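Local atomic coordinates of probable transcriptional regulator (Pseudomonas aeruginosa PAO1, PDB entry 2GEN), a protein that probably binds DNA through a helix-turn-helix motif and regulates transcription, as other TetR-family members do. Residues L70-F74 against R131-A135; V84-T89 against E182-A188; L58-I63 against W101-I105. One frame throughout, in Å; residues are numbered along the deposited sequence.

Contact 1: L70-F74 against R131-A135; sequences LEAGF and RIHAA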
loop_
_atom_site.group_PDB
_atom_site.type_symbol
_atom_site.label_atom_id
_atom_site.label_comp_id
_atom_site.label_asym_id
_atom_site.label_seq_id
_atom_site.Cartn_x
_atom_site.Cartn_y
_atom_site.Cartn_z
ATOM N N LEU A 70 14.689 -12.797 6.071
ATOM C CA LEU A 70 15.797 -12.099 5.392
ATOM C C LEU A 70 17.105 -12.430 6.016
ATOM O O LEU A 70 18.058 -12.698 5.300
ATOM C CB LEU A 70 15.602 -10.574 5.347
ATOM C CG LEU A 70 14.353 -10.167 4.565
ATOM C CD1 LEU A 70 14.388 -8.605 4.505
ATOM C CD2 LEU A 70 14.198 -10.769 3.153
ATOM N N GLU A 71 17.147 -12.416 7.339
ATOM C CA GLU A 71 18.372 -12.760 8.070
ATOM C C GLU A 71 18.849 -14.146 7.693
ATOM O O GLU A 71 20.014 -14.313 7.304
ATOM C CB GLU A 71 18.182 -12.558 9.580
ATOM C CG GLU A 71 19.362 -13.112 10.421
ATOM C CD GLU A 71 20.639 -12.273 10.385
ATOM O OE1 GLU A 71 20.596 -11.091 9.975
ATOM O OE2 GLU A 71 21.703 -12.805 10.810
ATOM N N ALA A 72 17.925 -15.120 7.688
ATOM C CA ALA A 72 18.290 -16.499 7.306
ATOM C C ALA A 72 18.805 -16.546 5.869
ATOM O O ALA A 72 19.795 -17.203 5.547
ATOM C CB ALA A 72 17.101 -17.451 7.491
ATOM N N GLY A 73 18.123 -15.843 4.991
ATOM C CA GLY A 73 18.466 -15.887 3.577
ATOM C C GLY A 73 19.750 -15.144 3.202
ATOM O O GLY A 73 20.483 -15.596 2.335
ATOM N N PHE A 74 20.004 -13.995 3.815
ATOM C CA PHE A 74 21.181 -13.189 3.423
ATOM C C PHE A 74 22.427 -14.034 3.593
ATOM O O PHE A 74 23.312 -14.014 2.716
ATOM C CB PHE A 74 21.259 -11.913 4.250
ATOM C CG PHE A 74 20.227 -10.857 3.867
ATOM C CD1 PHE A 74 19.842 -10.671 2.543
ATOM C CD2 PHE A 74 19.724 -9.974 4.845
ATOM C CE1 PHE A 74 18.895 -9.687 2.194
ATOM C CE2 PHE A 74 18.798 -8.949 4.501
ATOM C CZ PHE A 74 18.388 -8.808 3.186
ATOM N N ARG A 131 19.889 -3.859 8.459
ATOM C CA ARG A 131 20.356 -5.164 7.998
ATOM C C ARG A 131 20.243 -5.243 6.462
ATOM O O ARG A 131 21.127 -5.775 5.780
ATOM C CB ARG A 131 19.522 -6.256 8.688
ATOM C CG ARG A 131 19.860 -7.656 8.217
ATOM C CD ARG A 131 21.307 -8.014 8.602
ATOM N NE ARG A 131 21.867 -9.297 8.125
ATOM C CZ ARG A 131 22.622 -9.399 7.035
ATOM N NH1 ARG A 131 22.828 -8.321 6.280
ATOM N NH2 ARG A 131 23.144 -10.581 6.676
ATOM N N ILE A 132 19.132 -4.766 5.915
ATOM C CA ILE A 132 18.955 -4.768 4.468
ATOM C C ILE A 132 19.999 -3.860 3.797
ATOM O O ILE A 132 20.674 -4.257 2.820
ATOM C CB ILE A 132 17.543 -4.348 4.083
ATOM C CG1 ILE A 132 16.528 -5.389 4.602
ATOM C CG2 ILE A 132 17.422 -4.190 2.564
ATOM C CD1 ILE A 132 15.085 -4.899 4.385
ATOM N N HIS A 133 20.196 -2.671 4.356
ATOM C CA HIS A 133 21.217 -1.757 3.812
ATOM C C HIS A 133 22.596 -2.407 3.823
ATOM O O HIS A 133 23.312 -2.362 2.820
ATOM C CB HIS A 133 21.209 -0.410 4.543
ATOM C CG HIS A 133 22.037 0.635 3.863
ATOM N ND1 HIS A 133 23.412 0.708 4.009
ATOM C CD2 HIS A 133 21.690 1.640 3.023
ATOM C CE1 HIS A 133 23.874 1.715 3.282
ATOM N NE2 HIS A 133 22.851 2.297 2.667
ATOM N N ALA A 134 22.949 -3.098 4.919
ATOM C CA ALA A 134 24.245 -3.809 4.974
ATOM C C ALA A 134 24.340 -4.924 3.962
ATOM O O ALA A 134 25.396 -5.096 3.348
ATOM C CB ALA A 134 24.511 -4.329 6.395
ATOM N N ALA A 135 23.225 -5.637 3.720
ATOM C CA ALA A 135 23.233 -6.736 2.745
ATOM C C ALA A 135 23.425 -6.274 1.294
ATOM O O ALA A 135 23.886 -7.025 0.444
ATOM C CB ALA A 135 21.934 -7.547 2.850
HETATM O O HOH W 1 22.404 -13.036 7.688
#
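Arg131 reaches from helix 118-141 to Glu71 and Phe74 on helix 51-76, two helices running nearly parallel here, their axes 16° apart. From CB the arginine chain leaves with CG anti to the backbone N (chi1 176°), which puts CG near Phe74 CE2, and the bend at chi2 then sends CD toward the carboxylate. CD passes 3.4 Å from Glu71 OE1. Next comes NE, whose N-H bonds Glu71 OE1 at 2.9 Å, a salt bridge with the oxygen close to the guanidinium plane but met, on its syn side, from well out of the carboxylate plane. Beyond it CZ has Phe74 CD2 over its face, 3.7 Å away, although ring and guanidinium planes are turned 48° apart. At the tip NH2 lies beside Phe74 CB and donates to water 1, which in turn donates to the backbone Glu71 O. The phenylalanine ring is also met by Ala135, whose CB stands 3.5 Å from the ring centroid, almost on the normal: a CH-pi contact that the small methyl suits. Leu70 CD1 and Ile132 CD1 meet at 3.8 Å, and Leu70 also packs on Leu87 of helix 80-97. The long arginine thus bridges axes 11.1 Å apart, its guanidinium face against Phe74 and its N-H edge serving Glu71 and water 1, where nearby solvent would probably moderate the charge pairing.

Contact 2: V84-T89 against E182-A188; sequences VRLLVT and ELLAQVA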
loop_
_atom_site.group_PDB
_atom_site.type_symbol
_atom_site.label_atom_id
_atom_site.label_comp_id
_atom_site.label_asym_id
_atom_site.label_seq_id
_atom_site.Cartn_x
_atom_site.Cartn_y
_atom_site.Cartn_z
ATOM N N VAL A 84 18.349 -9.835 -4.064
ATOM C CA VAL A 84 17.201 -9.076 -4.464
ATOM C C VAL A 84 15.961 -9.978 -4.498
ATOM O O VAL A 84 14.934 -9.658 -3.918
ATOM C CB VAL A 84 17.446 -8.444 -5.835
ATOM C CG1 VAL A 84 16.175 -7.833 -6.369
ATOM C CG2 VAL A 84 18.467 -7.296 -5.670
ATOM N N ARG A 85 16.119 -11.137 -5.112
ATOM C CA ARG A 85 14.957 -12.084 -5.204
ATOM C C ARG A 85 14.427 -12.420 -3.823
ATOM O O ARG A 85 13.226 -12.541 -3.652
ATOM C CB ARG A 85 15.340 -13.363 -5.908
ATOM C CG ARG A 85 15.557 -13.246 -7.452
ATOM C CD ARG A 85 16.160 -14.541 -7.986
ATOM N NE ARG A 85 15.242 -15.660 -7.760
ATOM C CZ ARG A 85 14.213 -15.980 -8.559
ATOM N NH1 ARG A 85 13.980 -15.339 -9.709
ATOM N NH2 ARG A 85 13.426 -17.010 -8.217
ATOM N N LEU A 86 15.319 -12.619 -2.845
ATOM C CA LEU A 86 14.976 -12.964 -1.468
ATOM C C LEU A 86 14.037 -11.962 -0.843
ATOM O O LEU A 86 13.135 -12.345 -0.113
ATOM C CB LEU A 86 16.282 -13.128 -0.645
ATOM C CG LEU A 86 16.015 -13.481 0.819
ATOM C CD1 LEU A 86 15.590 -14.948 0.927
ATOM C CD2 LEU A 86 17.312 -13.194 1.574
ATOM N N LEU A 87 14.259 -10.646 -1.073
ATOM C CA LEU A 87 13.348 -9.643 -0.522
ATOM C C LEU A 87 11.920 -9.894 -1.011
ATOM O O LEU A 87 10.984 -9.714 -0.253
ATOM C CB LEU A 87 13.790 -8.251 -0.959
ATOM C CG LEU A 87 15.165 -7.822 -0.369
ATOM C CD1 LEU A 87 15.732 -6.589 -1.098
ATOM C CD2 LEU A 87 15.032 -7.503 1.113
ATOM N N VAL A 88 11.799 -10.325 -2.258
ATOM C CA VAL A 88 10.475 -10.533 -2.860
ATOM C C VAL A 88 9.875 -11.879 -2.487
ATOM O O VAL A 88 8.751 -11.913 -1.973
ATOM C CB VAL A 88 10.538 -10.412 -4.367
ATOM C CG1 VAL A 88 9.118 -10.736 -5.057
ATOM C CG2 VAL A 88 10.942 -8.950 -4.741
ATOM N N THR A 89 10.621 -12.962 -2.726
ATOM C CA THR A 89 10.005 -14.315 -2.388
ATOM C C THR A 89 9.675 -14.427 -0.899
ATOM O O THR A 89 8.708 -15.085 -0.554
ATOM C CB THR A 89 10.904 -15.471 -2.812
ATOM O OG1 THR A 89 12.134 -15.407 -2.075
ATOM C CG2 THR A 89 11.216 -15.372 -4.290
ATOM N N GLU A 182 7.354 -16.092 -9.056
ATOM C CA GLU A 182 8.556 -16.070 -9.932
ATOM C C GLU A 182 8.588 -14.791 -10.771
ATOM O O GLU A 182 9.634 -14.124 -10.862
ATOM C CB GLU A 182 8.691 -17.334 -10.827
ATOM C CG GLU A 182 9.957 -17.310 -11.743
ATOM C CD GLU A 182 11.254 -17.304 -10.931
ATOM O OE1 GLU A 182 11.215 -17.733 -9.742
ATOM O OE2 GLU A 182 12.297 -16.878 -11.481
ATOM N N LEU A 183 7.447 -14.418 -11.351
ATOM C CA LEU A 183 7.402 -13.204 -12.134
ATOM C C LEU A 183 7.866 -11.980 -11.322
ATOM O O LEU A 183 8.741 -11.238 -11.815
ATOM C CB LEU A 183 5.983 -12.987 -12.621
ATOM C CG LEU A 183 5.800 -11.768 -13.490
ATOM C CD1 LEU A 183 6.591 -11.911 -14.790
ATOM C CD2 LEU A 183 4.304 -11.615 -13.702
ATOM N N LEU A 184 7.324 -11.809 -10.112
ATOM C CA LEU A 184 7.629 -10.591 -9.318
ATOM C C LEU A 184 9.115 -10.608 -8.886
ATOM O O LEU A 184 9.790 -9.580 -8.915
ATOM C CB LEU A 184 6.684 -10.456 -8.132
ATOM C CG LEU A 184 5.230 -10.067 -8.525
ATOM C CD1 LEU A 184 4.352 -9.688 -7.377
ATOM C CD2 LEU A 184 5.210 -8.939 -9.577
ATOM N N ALA A 185 9.638 -11.793 -8.549
ATOM C CA ALA A 185 11.077 -11.902 -8.193
ATOM C C ALA A 185 11.946 -11.520 -9.395
ATOM O O ALA A 185 12.919 -10.780 -9.260
ATOM C CB ALA A 185 11.414 -13.323 -7.742
ATOM N N GLN A 186 11.601 -12.075 -10.564
ATOM C CA GLN A 186 12.354 -11.827 -11.783
ATOM C C GLN A 186 12.299 -10.348 -12.168
ATOM O O GLN A 186 13.316 -9.744 -12.508
ATOM C CB GLN A 186 11.779 -12.649 -12.931
ATOM C CG GLN A 186 12.643 -12.459 -14.153
ATOM C CD GLN A 186 14.030 -13.025 -13.994
ATOM O OE1 GLN A 186 14.198 -14.159 -13.512
ATOM N NE2 GLN A 186 15.054 -12.226 -14.365
ATOM N N VAL A 187 11.111 -9.750 -12.109
ATOM C CA VAL A 187 10.959 -8.361 -12.444
ATOM C C VAL A 187 11.733 -7.477 -11.476
ATOM O O VAL A 187 12.336 -6.511 -11.908
ATOM C CB VAL A 187 9.537 -7.936 -12.423
ATOM C CG1 VAL A 187 9.452 -6.398 -12.484
ATOM C CG2 VAL A 187 8.746 -8.643 -13.618
ATOM N N ALA A 188 11.735 -7.818 -10.191
ATOM C CA ALA A 188 12.475 -6.982 -9.195
ATOM C C ALA A 188 13.957 -6.946 -9.630
ATOM O O ALA A 188 14.584 -5.862 -9.672
ATOM C CB ALA A 188 12.335 -7.595 -7.789
HETATM O O HOH W 2 15.717 -13.732 -11.307
#
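The all-helical C-terminal domain of a TetR-family regulator contains this pairing of Arg85, Val88 and Val84 on helix 80-97 with Glu182, Ala185 and Ala188 on the terminal helix 181-192. The segments run roughly antiparallel, at 145°, and their axes come within 8.5 Å. Such closeness is possible because alanines face the partner helix: the CA atoms of Arg85 and Ala185 are only 4.9 Å apart. Val88 fills the middle with both branches. Its CG1, anti to the backbone N (chi1 176°), rests on the backbone between Leu184 and Ala185, 3.7 Å from Ala185 N, whereas CG2 meets Ala188 CB at 3.6 Å. A turn earlier, Val84 CG1 touches the same alanine methyl, so the Ala188 methyl packs against both valines, while Thr89 adds its methyl CG2 to Ala185 CB. Beta-branched residues suit this apolar strip, giving it width without long, flexible chains. Helix 150-169 also packs against Val84, Val88 and Leu184; Leu184 touches Val156 of the second subunit as well, which places the terminal helix in the dimer interface. Toward solvent the contact turns polar. Arg85 bends at chi3, bringing one guanidinium face against Ala185 CB, which lies near the NH1 edge, and turning its end to Glu182, whose own chain folds back at chi2. Gln186, whose NE2 is bonded to Asp190, joins through water 2, which accepts from Arg85 NH1 and donates to Gln186 OE1. The grip on Glu182 is end-on, one nitrogen to each oxygen: Arg85 NH1 bonds Glu182 OE2 at 2.9 Å, tilted from both planes, while Arg85 NH2 meets the syn lone pair of Glu182 OE1 at 2.8 Å, nearly straight at 176°.

Contact 3: L58-I63 against W101-I105; sequences LYLAGI and WARFI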
loop_
_atom_site.group_PDB
_atom_site.type_symbol
_atom_site.label_atom_id
_atom_site.label_comp_id
_atom_site.label_asym_id
_atom_site.label_seq_id
_atom_site.Cartn_x
_atom_site.Cartn_y
_atom_site.Cartn_z
ATOM N N LEU A 58 1.303 -8.526 18.332
ATOM C CA LEU A 58 0.953 -9.278 17.115
ATOM C C LEU A 58 1.550 -8.598 15.865
ATOM O O LEU A 58 2.111 -9.266 14.951
ATOM C CB LEU A 58 -0.574 -9.439 16.994
ATOM C CG LEU A 58 -1.116 -10.165 15.738
ATOM C CD1 LEU A 58 -0.555 -11.602 15.653
ATOM C CD2 LEU A 58 -2.657 -10.157 15.670
ATOM N N TYR A 59 1.442 -7.271 15.834
ATOM C CA TYR A 59 2.001 -6.479 14.738
ATOM C C TYR A 59 3.514 -6.667 14.675
ATOM O O TYR A 59 4.085 -7.021 13.608
ATOM C CB TYR A 59 1.645 -4.983 14.880
ATOM C CG TYR A 59 2.112 -4.198 13.689
ATOM C CD1 TYR A 59 1.313 -4.074 12.553
ATOM C CD2 TYR A 59 3.379 -3.615 13.682
ATOM C CE1 TYR A 59 1.788 -3.353 11.423
ATOM C CE2 TYR A 59 3.847 -2.911 12.585
ATOM C CZ TYR A 59 3.072 -2.784 11.474
ATOM O OH TYR A 59 3.604 -2.106 10.393
ATOM N N LEU A 60 4.177 -6.426 15.801
ATOM C CA LEU A 60 5.645 -6.493 15.828
ATOM C C LEU A 60 6.167 -7.895 15.500
ATOM O O LEU A 60 7.204 -8.041 14.828
ATOM C CB LEU A 60 6.191 -6.043 17.178
ATOM C CG LEU A 60 5.920 -4.583 17.581
ATOM C CD1 LEU A 60 6.451 -4.373 19.003
ATOM C CD2 LEU A 60 6.579 -3.582 16.630
ATOM N N ALA A 61 5.477 -8.924 15.994
ATOM C CA ALA A 61 5.865 -10.309 15.658
ATOM C C ALA A 61 5.749 -10.596 14.165
ATOM O O ALA A 61 6.589 -11.333 13.613
ATOM C CB ALA A 61 5.046 -11.301 16.436
ATOM N N GLY A 62 4.727 -10.033 13.523
ATOM C CA GLY A 62 4.509 -10.241 12.095
ATOM C C GLY A 62 5.601 -9.612 11.255
ATOM O O GLY A 62 6.175 -10.269 10.386
ATOM N N ILE A 63 5.909 -8.334 11.488
ATOM C CA ILE A 63 7.059 -7.751 10.788
ATOM C C ILE A 63 8.365 -8.455 11.171
ATOM O O ILE A 63 9.257 -8.610 10.325
ATOM C CB ILE A 63 7.138 -6.186 10.892
ATOM C CG1 ILE A 63 7.341 -5.735 12.354
ATOM C CG2 ILE A 63 5.886 -5.567 10.275
ATOM C CD1 ILE A 63 7.686 -4.218 12.488
ATOM N N TRP A 101 -2.687 -12.835 8.961
ATOM C CA TRP A 101 -1.649 -12.021 9.562
ATOM C C TRP A 101 -1.216 -10.898 8.617
ATOM O O TRP A 101 -1.035 -9.753 9.046
ATOM C CB TRP A 101 -0.463 -12.896 9.959
ATOM C CG TRP A 101 0.311 -12.418 11.132
ATOM C CD1 TRP A 101 0.266 -11.179 11.722
ATOM C CD2 TRP A 101 1.294 -13.168 11.842
ATOM N NE1 TRP A 101 1.149 -11.133 12.774
ATOM C CE2 TRP A 101 1.792 -12.339 12.878
ATOM C CE3 TRP A 101 1.793 -14.481 11.719
ATOM C CZ2 TRP A 101 2.754 -12.769 13.788
ATOM C CZ3 TRP A 101 2.762 -14.924 12.629
ATOM C CH2 TRP A 101 3.244 -14.057 13.659
ATOM N N ALA A 102 -1.066 -11.196 7.322
ATOM C CA ALA A 102 -0.703 -10.131 6.346
ATOM C C ALA A 102 -1.769 -9.024 6.325
ATOM O O ALA A 102 -1.446 -7.824 6.363
ATOM C CB ALA A 102 -0.518 -10.716 4.926
ATOM N N ARG A 103 -3.041 -9.429 6.248
ATOM C CA ARG A 103 -4.142 -8.460 6.248
ATOM C C ARG A 103 -4.052 -7.579 7.489
ATOM O O ARG A 103 -4.176 -6.352 7.406
ATOM C CB ARG A 103 -5.471 -9.196 6.199
ATOM C CG ARG A 103 -6.557 -8.398 5.570
ATOM C CD ARG A 103 -7.819 -9.261 5.479
ATOM N NE ARG A 103 -7.742 -10.157 4.328
ATOM C CZ ARG A 103 -7.536 -11.464 4.384
ATOM N NH1 ARG A 103 -7.382 -12.064 5.552
ATOM N NH2 ARG A 103 -7.476 -12.177 3.257
ATOM N N PHE A 104 -3.807 -8.213 8.635
ATOM C CA PHE A 104 -3.759 -7.508 9.910
ATOM C C PHE A 104 -2.645 -6.466 9.870
ATOM O O PHE A 104 -2.868 -5.296 10.204
ATOM C CB PHE A 104 -3.531 -8.489 11.065
ATOM C CG PHE A 104 -3.302 -7.817 12.386
ATOM C CD1 PHE A 104 -4.400 -7.379 13.164
ATOM C CD2 PHE A 104 -2.009 -7.634 12.877
ATOM C CE1 PHE A 104 -4.196 -6.744 14.380
ATOM C CE2 PHE A 104 -1.781 -7.005 14.113
ATOM C CZ PHE A 104 -2.907 -6.557 14.873
ATOM N N ILE A 105 -1.453 -6.869 9.423
ATOM C CA ILE A 105 -0.314 -5.962 9.357
ATOM C C ILE A 105 -0.607 -4.767 8.435
ATOM O O ILE A 105 -0.273 -3.645 8.767
ATOM C CB ILE A 105 0.980 -6.688 8.859
ATOM C CG1 ILE A 105 1.515 -7.616 9.950
ATOM C CG2 ILE A 105 2.078 -5.656 8.475
ATOM C CD1 ILE A 105 2.629 -8.496 9.462
#
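Tyr59 and Gly62 bring helix 51-76 closest to Ile105 and Trp101 of helix 99-114, the two segments crossing steeply at -114° with axes 9.9 Å apart. The indole of Trp101 reaches across to the other backbone: NE1 donates to Leu58 O at 3.0 Å, with the oxygen in the ring plane. That carbonyl already receives its helical bond from Gly62 N. The two donors approach from opposite faces of the carbonyl plane, so a buried indole N-H is satisfied without breaking the helix. Gly62 suits the crossing because a beta carbon there would collide with both Trp101 and Ile105; its CA instead lies over one indole face, toward the rim and 3.5 Å from Trp101 CZ2, and Ile105 CD1 packs 3.6 Å from Gly62 C. Leu58 divides its branches between two aromatics. With CG anti to the backbone N (chi1 178°), CD1 lies beside the indole while CD2 sits over the centre of the Phe104 ring, 3.6 Å from its centroid in a CH-pi contact. Along the other flank the Tyr59 ring turns an edge to the backbone, CE1 lying 3.4 Å from Ile105 O, and the same carbon touches Ile105 CG2. Large, flat and branched side chains thus fill the angle between steeply crossed helices. Around the crossing, helix 9-23 supplies Leu17 against both Leu58 and Trp101, linking it to the N-terminal part of the chain. Leu121 of helix 118-141 covers Tyr59 and Ile63, and Trp94 of helix 80-97 packs against Trp101 and Ile105.

Helix 51-76 is shared: contact 3 uses its earlier part and contact 1 its later part, their centres about 20 Å apart. Contact 2, its centre about 15 Å from that of contact 1, touches it directly, as Leu86 and Leu87 of helix 80-97 pack on Leu70, Gly73 and Phe74; the centres of contacts 2 and 3 are about 21 Å apart, with no touch. Along the chain the segments run 58-63, 70-74, 84-89, 101-105, 131-135 and 182-188, so every pair of contacts interleaves. Contact 3 adjoins helix 9-23 and contact 2 reaches the second subunit, with helices 51-76 and 80-97 running between, an arrangement consistent with coupling the two parts.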